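Chlamydomonas reinhardtii THB1 (Chlamydomonas reinhardtii, PDB 6CII) is a group I truncated hemoglobin that holds heme, here with cyanide bound in the cyanomet state, and probably binds oxygen. Local coordinates at residues F27-R30 with I31-D34; D8-Y11 with S12-G16; L72-S75 with H76-L79; N86-H89 with F90-A94. One frame throughout, in Å; residues are numbered along the deposited sequence. Where two conformers were deposited one is given.

Overall arrangement
Along the chain the order is interaction 2, 1, 3, 4, each confined to one helical stretch of the 2-on-2 globin fold. Interaction 2 forms the short helix 10-13, and interaction 1 ends the next helix, 16-33, with centres about 24 Å apart. Interaction 3 lies on the proximal helix 72-82; its centre is about 14 Å from that of interaction 4 on helix 87-103. Interactions 1 and 4 meet directly, Phe27 CE1 lying 3.4 Å from Val93 O. Interactions 2 and 3, about 28 Å apart between centres, lie on opposite sides of the chain's centre. Interactions 3 and 4 touch the heme and interaction 1 reaches its cyanide, whereas interaction 2 lies away from that site.

Interaction 1: residues F27-R30 with I31-D34; sequences FYER and IVAD. With CYN (cyanide ion), chain C.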
# COMPACT_ATOMS: atom_id res chain seq x y z
N PHE A 27 6.26 -6.43 -0.96
CA PHE A 27 5.71 -5.46 -1.90
C PHE A 27 6.79 -4.54 -2.45
O PHE A 27 6.93 -4.40 -3.67
CB PHE A 27 4.61 -4.73 -1.12
CG PHE A 27 4.02 -3.53 -1.75
CD1 PHE A 27 3.10 -3.63 -2.79
CD2 PHE A 27 4.26 -2.29 -1.19
CE1 PHE A 27 2.46 -2.52 -3.29
CE2 PHE A 27 3.66 -1.15 -1.69
CZ PHE A 27 2.74 -1.26 -2.75
N TYR A 28 7.64 -3.98 -1.57
CA TYR A 28 8.66 -3.08 -2.09
C TYR A 28 9.84 -3.82 -2.71
O TYR A 28 10.54 -3.23 -3.53
CB TYR A 28 9.15 -2.12 -0.99
CG TYR A 28 8.16 -0.96 -0.86
CD1 TYR A 28 7.85 -0.16 -1.96
CD2 TYR A 28 7.54 -0.71 0.33
CE1 TYR A 28 6.94 0.86 -1.86
CE2 TYR A 28 6.64 0.34 0.45
CZ TYR A 28 6.35 1.10 -0.65
OH TYR A 28 5.43 2.08 -0.49
N GLU A 29 10.13 -5.07 -2.32
CA GLU A 29 11.14 -5.82 -3.07
C GLU A 29 10.69 -6.07 -4.50
O GLU A 29 11.50 -5.97 -5.44
CB GLU A 29 11.49 -7.14 -2.37
CG GLU A 29 12.23 -6.93 -1.02
CD GLU A 29 13.59 -6.17 -1.11
OE1 GLU A 29 14.09 -5.93 -2.21
OE2 GLU A 29 14.14 -5.80 -0.06
N ARG A 30 9.39 -6.36 -4.71
CA ARG A 30 8.87 -6.51 -6.07
C ARG A 30 8.87 -5.17 -6.80
O ARG A 30 9.15 -5.12 -8.00
CB ARG A 30 7.43 -7.05 -6.04
CG ARG A 30 7.28 -8.40 -5.38
CD ARG A 30 5.81 -8.78 -5.24
NE ARG A 30 5.11 -8.82 -6.53
CZ ARG A 30 4.69 -9.92 -7.14
NH1 ARG A 30 4.87 -11.12 -6.60
NH2 ARG A 30 4.06 -9.81 -8.31
N ILE A 31 8.52 -4.09 -6.11
CA ILE A 31 8.41 -2.82 -6.83
C ILE A 31 9.77 -2.35 -7.32
O ILE A 31 9.91 -1.87 -8.46
CB ILE A 31 7.71 -1.78 -5.93
CG1 ILE A 31 6.20 -2.07 -5.95
CG2 ILE A 31 8.02 -0.37 -6.42
CD1 ILE A 31 5.36 -1.31 -4.91
N VAL A 32 10.81 -2.52 -6.51
CA VAL A 32 12.10 -2.01 -6.95
C VAL A 32 12.72 -2.90 -8.00
O VAL A 32 13.66 -2.48 -8.67
CB VAL A 32 13.08 -1.80 -5.77
CG1 VAL A 32 12.48 -0.85 -4.76
CG2 VAL A 32 13.47 -3.12 -5.15
N ALA A 33 12.20 -4.12 -8.17
CA ALA A 33 12.63 -5.01 -9.24
C ALA A 33 11.82 -4.82 -10.51
O ALA A 33 12.16 -5.42 -11.54
CB ALA A 33 12.55 -6.48 -8.80
N ASP A 34 10.77 -4.00 -10.47
CA ASP A 34 9.84 -3.86 -11.59
C ASP A 34 10.30 -2.67 -12.43
O ASP A 34 10.21 -1.53 -11.96
CB ASP A 34 8.44 -3.64 -11.06
CG ASP A 34 7.41 -3.47 -12.17
OD1 ASP A 34 7.78 -3.13 -13.32
OD2 ASP A 34 6.22 -3.70 -11.87
C CYN C . 3.58 4.20 -2.83
N CYN C . 4.21 3.33 -2.44
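The distal side of the globin heme pocket is reached here by the closing turns of helix 16-33, the B helix of the 2-on-2 fold, where Phe27 and Tyr28 meet Ile31 one turn further along. Ile31 brings its terminal methyl CD1 over one face of the Phe27 ring, 3.5 Å from the centroid, in a CH-pi contact shifted toward CZ. The CB of Phe27 leads away from Ile31, but with CG anti to the backbone N (chi1 170°) the ring comes back beneath that methyl. Tyr28 and Ile31 run side by side in the same direction, and the same CD1 lies 4.0 Å from Tyr28 CD1. Phe27 CD2 stands 3.8 Å above the plane of the Tyr28 ring, over its centre. With an alanine in place of Phe27, the Ile31 methyl would lose its aromatic face and the Tyr28 ring, stripped of that cover, would probably be less firmly set beside the ligand. The backbone bond from Ile31 N to Phe27 O (2.9 Å) closes the turn between them. At the far end, Arg30 NE and Asp34 OD2 both bond to the His96 ring. The Tyr28 hydroxyl is also bonded to NE2 of Gln49 and of Gln53, and it donates to the cyanide N at 2.6 Å, the ligand lying at the ring's edge near its plane.

Interaction 2: residues D8-Y11 with S12-G16; sequences DSLY and SRMGG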
# COMPACT_ATOMS: atom_id res chain seq x y z
N ASP A 8 -11.30 -7.72 15.69
CA ASP A 8 -12.26 -7.92 14.62
C ASP A 8 -11.98 -7.08 13.39
O ASP A 8 -12.62 -7.28 12.36
CB ASP A 8 -13.68 -7.71 15.16
CG ASP A 8 -14.08 -8.81 16.16
OD1 ASP A 8 -13.28 -9.75 16.40
OD2 ASP A 8 -15.20 -8.73 16.70
N SER A 9 -10.98 -6.20 13.44
CA SER A 9 -10.60 -5.44 12.26
C SER A 9 -9.96 -6.35 11.24
O SER A 9 -9.46 -7.44 11.54
CB SER A 9 -9.61 -4.33 12.59
OG SER A 9 -8.39 -4.89 13.06
N LEU A 10 -9.97 -5.88 9.99
CA LEU A 10 -9.29 -6.60 8.92
C LEU A 10 -7.82 -6.78 9.26
O LEU A 10 -7.27 -7.86 9.13
CB LEU A 10 -9.44 -5.84 7.61
CG LEU A 10 -8.57 -6.36 6.46
CD1 LEU A 10 -9.00 -7.78 6.06
CD2 LEU A 10 -8.61 -5.39 5.26
N TYR A 11 -7.19 -5.70 9.72
CA TYR A 11 -5.81 -5.74 10.19
C TYR A 11 -5.57 -6.88 11.17
O TYR A 11 -4.67 -7.68 10.98
CB TYR A 11 -5.51 -4.41 10.86
CG TYR A 11 -4.14 -4.27 11.48
CD1 TYR A 11 -3.98 -4.37 12.87
CD2 TYR A 11 -3.03 -3.98 10.70
CE1 TYR A 11 -2.73 -4.19 13.45
CE2 TYR A 11 -1.77 -3.80 11.27
CZ TYR A 11 -1.64 -3.92 12.65
OH TYR A 11 -0.42 -3.70 13.25
N SER A 12 -6.38 -6.95 12.24
CA SER A 12 -6.16 -8.01 13.22
C SER A 12 -6.41 -9.38 12.61
O SER A 12 -5.64 -10.32 12.87
CB SER A 12 -7.05 -7.78 14.44
OG SER A 12 -6.65 -6.57 15.03
N ARG A 13 -7.45 -9.51 11.79
CA ARG A 13 -7.82 -10.81 11.24
C ARG A 13 -6.78 -11.32 10.26
O ARG A 13 -6.60 -12.54 10.12
CB ARG A 13 -9.18 -10.70 10.58
CG ARG A 13 -10.33 -10.53 11.61
CD ARG A 13 -11.73 -10.40 10.97
NE ARG A 13 -11.96 -9.10 10.35
CZ ARG A 13 -12.14 -8.93 9.04
NH1 ARG A 13 -12.14 -9.98 8.24
NH2 ARG A 13 -12.35 -7.72 8.53
N MET A 14 -6.08 -10.42 9.58
CA MET A 14 -5.07 -10.89 8.65
C MET A 14 -3.74 -11.21 9.33
O MET A 14 -2.81 -11.66 8.66
CB MET A 14 -4.88 -9.87 7.51
CG MET A 14 -4.29 -8.53 7.91
SD MET A 14 -4.48 -7.25 6.61
CE MET A 14 -4.27 -8.25 5.13
N GLY A 15 -3.65 -11.02 10.65
CA GLY A 15 -2.42 -11.32 11.36
C GLY A 15 -1.73 -10.11 11.93
O GLY A 15 -0.64 -10.24 12.50
N GLY A 16 -2.31 -8.92 11.79
CA GLY A 16 -1.80 -7.77 12.50
C GLY A 16 -0.44 -7.31 12.00
O GLY A 16 -0.13 -7.38 10.81
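Backbone bonds from Arg13 N to Ser9 O (2.9 Å) and from Met14 N to Leu10 O (2.9 Å) build the short helix 10-13 in the middle of the continuous stretch from Asp8 to Gly16. Ser9 is its N-cap: OG, between the backbone N and the carbonyl carbon at chi1 64°, accepts from Ser12 N at 3.0 Å in a nearly straight bond (166°). Arg13 folds its side chain back over this same end. NE donates to Asp8 O at 2.8 Å, a partner that lies in the guanidinium plane, while Leu10 CA sits over one face of the group and the two side chains cross at about a right angle. Its NH2 goes on to a salt bridge with Glu113 of helix 108-126. The other end closes in a Schellman motif, with Gly15 at positive phi (113°), Gly15 N bonded to Ser12 O and Gly16 N to Tyr11 O at 2.8 Å. A CB on Gly15 would run into the carbonyl oxygen of Met14. This turn lays Gly16 over the Tyr11 ring, CA 3.9 Å from the centroid in a CH-pi contact. Leu10 packs on Ala114 and Ile117, and its CG is 4.2 Å from Met14 SD.

Interaction 3: residues L72-S75 with H76-L79; sequences LGAS and HRRL. With HEM (protoporphyrin IX containing Fe), chain B.
One carbonyl oxygen, Leu72 O, is gripped twice by the same residue: it accepts from both the backbone N and the ring ND1 of His76, the proximal ligand of the heme iron. The bond from His76 ND1 to Leu72 O is the straighter one, 171° at 2.9 Å, with the oxygen in the imidazole plane. That from His76 N to Leu72 O, 3.2 Å, is more bent, and the same N-H is shared with Gly73 O. Pinned in this way at ND1, the ring presents NE2 to the iron at 2.1 Å. Its CE1 comes down near heme NA and its CD2 near NC. Leu72 runs alongside His76, its CD2 3.9 Å from the ring CE1. The same Leu72 CD2 lies 3.7 Å from the heme methine CHB. One turn on, Leu79 lays CD1 against pyrrole D, 3.6 Å from C1D. Ser75 OG bonds to Asp71 O and touches propionate carbon CBA. Arg78 has two conformers; the one given brings its guanidinium up to a propionate, but too closely for the contact to be more than doubtful. A water links Arg78 N to Ala74 O. In the globin fold this is the F helix, and Leu72 O is a second-shell group that probably fixes the turn of the proximal imidazole about its bond to iron. Drawing on the ND1 proton is likely to enrich NE2 slightly as an electron donor to the metal.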
# COMPACT_ATOMS: atom_id res chain seq x y z
N LEU A 72 -2.85 11.58 1.25
CA LEU A 72 -2.42 10.78 0.09
C LEU A 72 -2.37 11.60 -1.19
O LEU A 72 -1.44 11.45 -2.00
CB LEU A 72 -3.34 9.58 -0.13
CG LEU A 72 -3.09 8.24 0.56
CD1 LEU A 72 -3.88 7.18 -0.20
CD2 LEU A 72 -1.62 7.90 0.60
N GLY A 73 -3.39 12.42 -1.43
CA GLY A 73 -3.38 13.28 -2.60
C GLY A 73 -2.17 14.19 -2.62
O GLY A 73 -1.48 14.31 -3.63
N ALA A 74 -1.92 14.86 -1.49
CA ALA A 74 -0.81 15.80 -1.45
C ALA A 74 0.51 15.08 -1.66
O ALA A 74 1.40 15.59 -2.36
CB ALA A 74 -0.81 16.53 -0.10
N SER A 75 0.64 13.87 -1.09
CA SER A 75 1.88 13.13 -1.17
C SER A 75 2.22 12.69 -2.59
O SER A 75 3.39 12.47 -2.89
CB SER A 75 1.81 11.89 -0.27
OG SER A 75 1.59 12.26 1.09
N HIS A 76 1.22 12.49 -3.45
CA HIS A 76 1.48 12.02 -4.81
C HIS A 76 1.26 13.10 -5.87
O HIS A 76 1.51 12.85 -7.05
CB HIS A 76 0.61 10.80 -5.15
CG HIS A 76 0.88 9.60 -4.29
ND1 HIS A 76 0.32 9.43 -3.04
CD2 HIS A 76 1.66 8.51 -4.50
CE1 HIS A 76 0.74 8.28 -2.52
NE2 HIS A 76 1.56 7.71 -3.39
N ARG A 77 0.76 14.28 -5.48
CA ARG A 77 0.46 15.31 -6.47
C ARG A 77 1.68 15.64 -7.33
O ARG A 77 1.57 15.74 -8.55
CB ARG A 77 -0.08 16.56 -5.78
CG ARG A 77 -0.58 17.63 -6.80
CD ARG A 77 -1.28 18.81 -6.11
NE ARG A 77 -0.39 19.44 -5.13
CZ ARG A 77 -0.62 19.48 -3.82
NH1 ARG A 77 -1.73 18.96 -3.31
NH2 ARG A 77 0.27 20.06 -3.02
N ARG A 78 2.85 15.79 -6.71
CA ARG A 78 4.02 16.14 -7.51
C ARG A 78 4.38 15.02 -8.47
O ARG A 78 4.88 15.27 -9.57
CB ARG A 78 5.20 16.49 -6.61
CG ARG A 78 5.55 15.42 -5.59
CD ARG A 78 6.42 16.00 -4.50
NE ARG A 78 7.04 14.94 -3.71
CZ ARG A 78 6.50 14.40 -2.63
NH1 ARG A 78 5.32 14.81 -2.20
NH2 ARG A 78 7.14 13.44 -1.98
N LEU A 79 4.13 13.77 -8.07
CA LEU A 79 4.48 12.65 -8.92
C LEU A 79 3.60 12.63 -10.15
O LEU A 79 4.06 12.31 -11.26
CB LEU A 79 4.29 11.35 -8.14
CG LEU A 79 5.26 11.14 -6.98
CD1 LEU A 79 4.71 10.05 -6.03
CD2 LEU A 79 6.56 10.69 -7.56
CHA HEM B . 4.60 7.93 -1.09
CHB HEM B . 0.65 5.13 -0.38
CHC HEM B . 0.40 4.35 -5.24
CHD HEM B . 4.90 6.34 -5.71
C1A HEM B . 3.54 7.26 -0.53
C2A HEM B . 3.23 7.26 0.88
C3A HEM B . 2.16 6.49 1.07
C4A HEM B . 1.73 5.95 -0.19
CMA HEM B . 1.43 6.16 2.39
CAA HEM B . 4.04 8.07 1.92
CBA HEM B . 3.47 9.49 1.95
CGA HEM B . 4.07 10.27 3.08
O1A HEM B . 3.51 10.20 4.20
O2A HEM B . 5.13 10.92 2.87
C1B HEM B . 0.28 4.68 -1.64
C2B HEM B . -0.80 3.77 -1.88
C3B HEM B . -0.88 3.54 -3.19
C4B HEM B . 0.15 4.29 -3.87
CMB HEM B . -1.70 3.19 -0.77
CAB HEM B . -1.95 2.60 -3.80
CBB HEM B . -1.77 1.98 -4.96
C1C HEM B . 1.60 4.82 -5.75
C2C HEM B . 2.00 4.78 -7.14
C3C HEM B . 3.23 5.34 -7.25
C4C HEM B . 3.67 5.73 -5.94
CMC HEM B . 1.09 4.22 -8.26
CAC HEM B . 4.12 5.53 -8.51
CBC HEM B . 4.25 4.52 -9.34
C1D HEM B . 5.17 6.88 -4.46
C2D HEM B . 6.42 7.53 -4.16
C3D HEM B . 6.36 7.99 -2.89
C4D HEM B . 5.07 7.65 -2.35
CMD HEM B . 7.60 7.65 -5.15
CAD HEM B . 7.49 8.74 -2.16
CBD HEM B . 7.52 10.19 -2.63
CGD HEM B . 8.64 10.93 -1.93
O1D HEM B . 9.44 11.59 -2.63
O2D HEM B . 8.73 10.84 -0.68
NA HEM B . 2.59 6.45 -1.14
NB HEM B . 0.86 4.98 -2.88
NC HEM B . 2.63 5.44 -5.04
ND HEM B . 4.37 6.96 -3.33
FE HEM B . 2.62 5.98 -3.07
O HOH W 1 3.09 16.61 -3.92

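Interaction 4: residues N86-H89 with F90-A94; sequences NHHH and FDLVA. With HEM (protoporphyrin IX containing Fe), chain B.
Backbone hydrogen bonds carry the first turns of helix 87-103: Phe90 N reaches Asn86 O, and Leu92 N and Val93 N bond to the oxygens of His88 and His89. At the start, side chain and backbone trade bonds in a capping box. Asn86 OD1 accepts from His89 N at 3.0 Å, and His89 ND1 accepts from Asn86 N, also at 3.0 Å, which fixes the rotation of the imidazole. This is the start of the globin G helix, and its inward side lines the heme pocket. Apolar contacts do that work. In Phe90 a chi1 of -176° swings the ring away from the backbone N and lays a face on the heme vinyl, CE2 3.3 Å from CBB, and Val93 CG1 meets the same carbon at 3.5 Å. A serine here would leave CBB without that ring face, and the vinyl would probably be freer to turn. On the outward side Leu92 CG lies over one face of the His88 ring, 4.1 Å from its centroid, in a CH-pi contact. Two waters complete the polar links: one donates to both His87 O and Asp91 OD1, the other joins Asp91 OD2 to His88 ND1, 2.8 Å from that nitrogen.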
# COMPACT_ATOMS: atom_id res chain seq x y z
N ASN A 86 0.62 7.64 -13.17
CA ASN A 86 -0.70 7.55 -13.79
C ASN A 86 -1.47 6.35 -13.26
O ASN A 86 -1.00 5.57 -12.43
CB ASN A 86 -0.58 7.54 -15.32
CG ASN A 86 0.18 6.36 -15.86
OD1 ASN A 86 0.05 5.24 -15.37
ND2 ASN A 86 0.99 6.59 -16.91
N HIS A 87 -2.71 6.23 -13.76
CA HIS A 87 -3.60 5.19 -13.29
C HIS A 87 -3.07 3.80 -13.60
O HIS A 87 -3.35 2.84 -12.86
CB HIS A 87 -4.98 5.40 -13.89
CG HIS A 87 -5.83 6.34 -13.11
ND1 HIS A 87 -5.52 7.68 -12.95
CD2 HIS A 87 -6.98 6.14 -12.42
CE1 HIS A 87 -6.46 8.26 -12.21
NE2 HIS A 87 -7.35 7.35 -11.87
N HIS A 88 -2.32 3.65 -14.69
CA HIS A 88 -1.76 2.33 -14.98
C HIS A 88 -0.74 1.95 -13.92
O HIS A 88 -0.70 0.79 -13.49
CB HIS A 88 -1.13 2.30 -16.37
CG HIS A 88 -0.45 1.01 -16.69
ND1 HIS A 88 -1.12 -0.20 -16.74
CD2 HIS A 88 0.85 0.73 -16.97
CE1 HIS A 88 -0.27 -1.16 -17.04
NE2 HIS A 88 0.93 -0.62 -17.20
N HIS A 89 0.08 2.91 -13.47
CA HIS A 89 1.00 2.60 -12.38
C HIS A 89 0.24 2.16 -11.15
O HIS A 89 0.66 1.25 -10.43
CB HIS A 89 1.87 3.80 -12.01
CG HIS A 89 2.76 4.25 -13.12
ND1 HIS A 89 2.75 5.54 -13.59
CD2 HIS A 89 3.70 3.59 -13.83
CE1 HIS A 89 3.62 5.65 -14.58
NE2 HIS A 89 4.22 4.48 -14.74
N PHE A 90 -0.87 2.84 -10.85
CA PHE A 90 -1.69 2.43 -9.72
C PHE A 90 -2.11 0.97 -9.86
O PHE A 90 -2.01 0.20 -8.90
CB PHE A 90 -2.91 3.34 -9.59
CG PHE A 90 -3.76 3.04 -8.40
CD1 PHE A 90 -4.72 2.03 -8.45
CD2 PHE A 90 -3.63 3.77 -7.24
CE1 PHE A 90 -5.50 1.74 -7.35
CE2 PHE A 90 -4.42 3.51 -6.14
CZ PHE A 90 -5.35 2.50 -6.19
N ASP A 91 -2.52 0.55 -11.07
CA ASP A 91 -2.91 -0.84 -11.25
C ASP A 91 -1.74 -1.78 -11.05
O ASP A 91 -1.89 -2.85 -10.44
CB ASP A 91 -3.50 -1.07 -12.65
CG ASP A 91 -4.86 -0.45 -12.82
OD1 ASP A 91 -5.58 -0.21 -11.83
OD2 ASP A 91 -5.22 -0.20 -13.99
N LEU A 92 -0.55 -1.40 -11.52
CA LEU A 92 0.62 -2.24 -11.32
C LEU A 92 0.93 -2.39 -9.84
O LEU A 92 1.32 -3.48 -9.38
CB LEU A 92 1.82 -1.66 -12.06
CG LEU A 92 1.80 -1.59 -13.60
CD1 LEU A 92 3.16 -1.01 -14.03
CD2 LEU A 92 1.56 -2.97 -14.24
N VAL A 93 0.82 -1.28 -9.10
CA VAL A 93 1.13 -1.31 -7.67
C VAL A 93 0.13 -2.17 -6.93
O VAL A 93 0.50 -2.98 -6.07
CB VAL A 93 1.17 0.13 -7.12
CG1 VAL A 93 1.15 0.09 -5.61
CG2 VAL A 93 2.43 0.78 -7.58
N ALA A 94 -1.15 -2.02 -7.26
CA ALA A 94 -2.19 -2.82 -6.63
C ALA A 94 -1.98 -4.30 -6.90
O ALA A 94 -2.14 -5.13 -5.99
CB ALA A 94 -3.56 -2.38 -7.15
CHA HEM B . 4.60 7.93 -1.09
CHB HEM B . 0.65 5.13 -0.38
CHC HEM B . 0.40 4.35 -5.24
CHD HEM B . 4.90 6.34 -5.71
C1A HEM B . 3.54 7.26 -0.53
C2A HEM B . 3.23 7.26 0.88
C3A HEM B . 2.16 6.49 1.07
C4A HEM B . 1.73 5.95 -0.19
CMA HEM B . 1.43 6.16 2.39
CAA HEM B . 4.04 8.07 1.92
CBA HEM B . 3.47 9.49 1.95
CGA HEM B . 4.07 10.27 3.08
O1A HEM B . 3.51 10.20 4.20
O2A HEM B . 5.13 10.92 2.87
C1B HEM B . 0.28 4.68 -1.64
C2B HEM B . -0.80 3.77 -1.88
C3B HEM B . -0.88 3.54 -3.19
C4B HEM B . 0.15 4.29 -3.87
CMB HEM B . -1.70 3.19 -0.77
CAB HEM B . -1.95 2.60 -3.80
CBB HEM B . -1.77 1.98 -4.96
C1C HEM B . 1.60 4.82 -5.75
C2C HEM B . 2.00 4.78 -7.14
C3C HEM B . 3.23 5.34 -7.25
C4C HEM B . 3.67 5.73 -5.94
CMC HEM B . 1.09 4.22 -8.26
CAC HEM B . 4.12 5.53 -8.51
CBC HEM B . 4.25 4.52 -9.34
C1D HEM B . 5.17 6.88 -4.46
C2D HEM B . 6.42 7.53 -4.16
C3D HEM B . 6.36 7.99 -2.89
C4D HEM B . 5.07 7.65 -2.35
CMD HEM B . 7.60 7.65 -5.15
CAD HEM B . 7.49 8.74 -2.16
CBD HEM B . 7.52 10.19 -2.63
CGD HEM B . 8.64 10.93 -1.93
O1D HEM B . 9.44 11.59 -2.63
O2D HEM B . 8.73 10.84 -0.68
NA HEM B . 2.59 6.45 -1.14
NB HEM B . 0.86 4.98 -2.88
NC HEM B . 2.63 5.44 -5.04
ND HEM B . 4.37 6.96 -3.33
FE HEM B . 2.62 5.98 -3.07
O HOH W 2 -6.23 2.67 -11.83
O HOH W 3 -3.89 -0.34 -16.19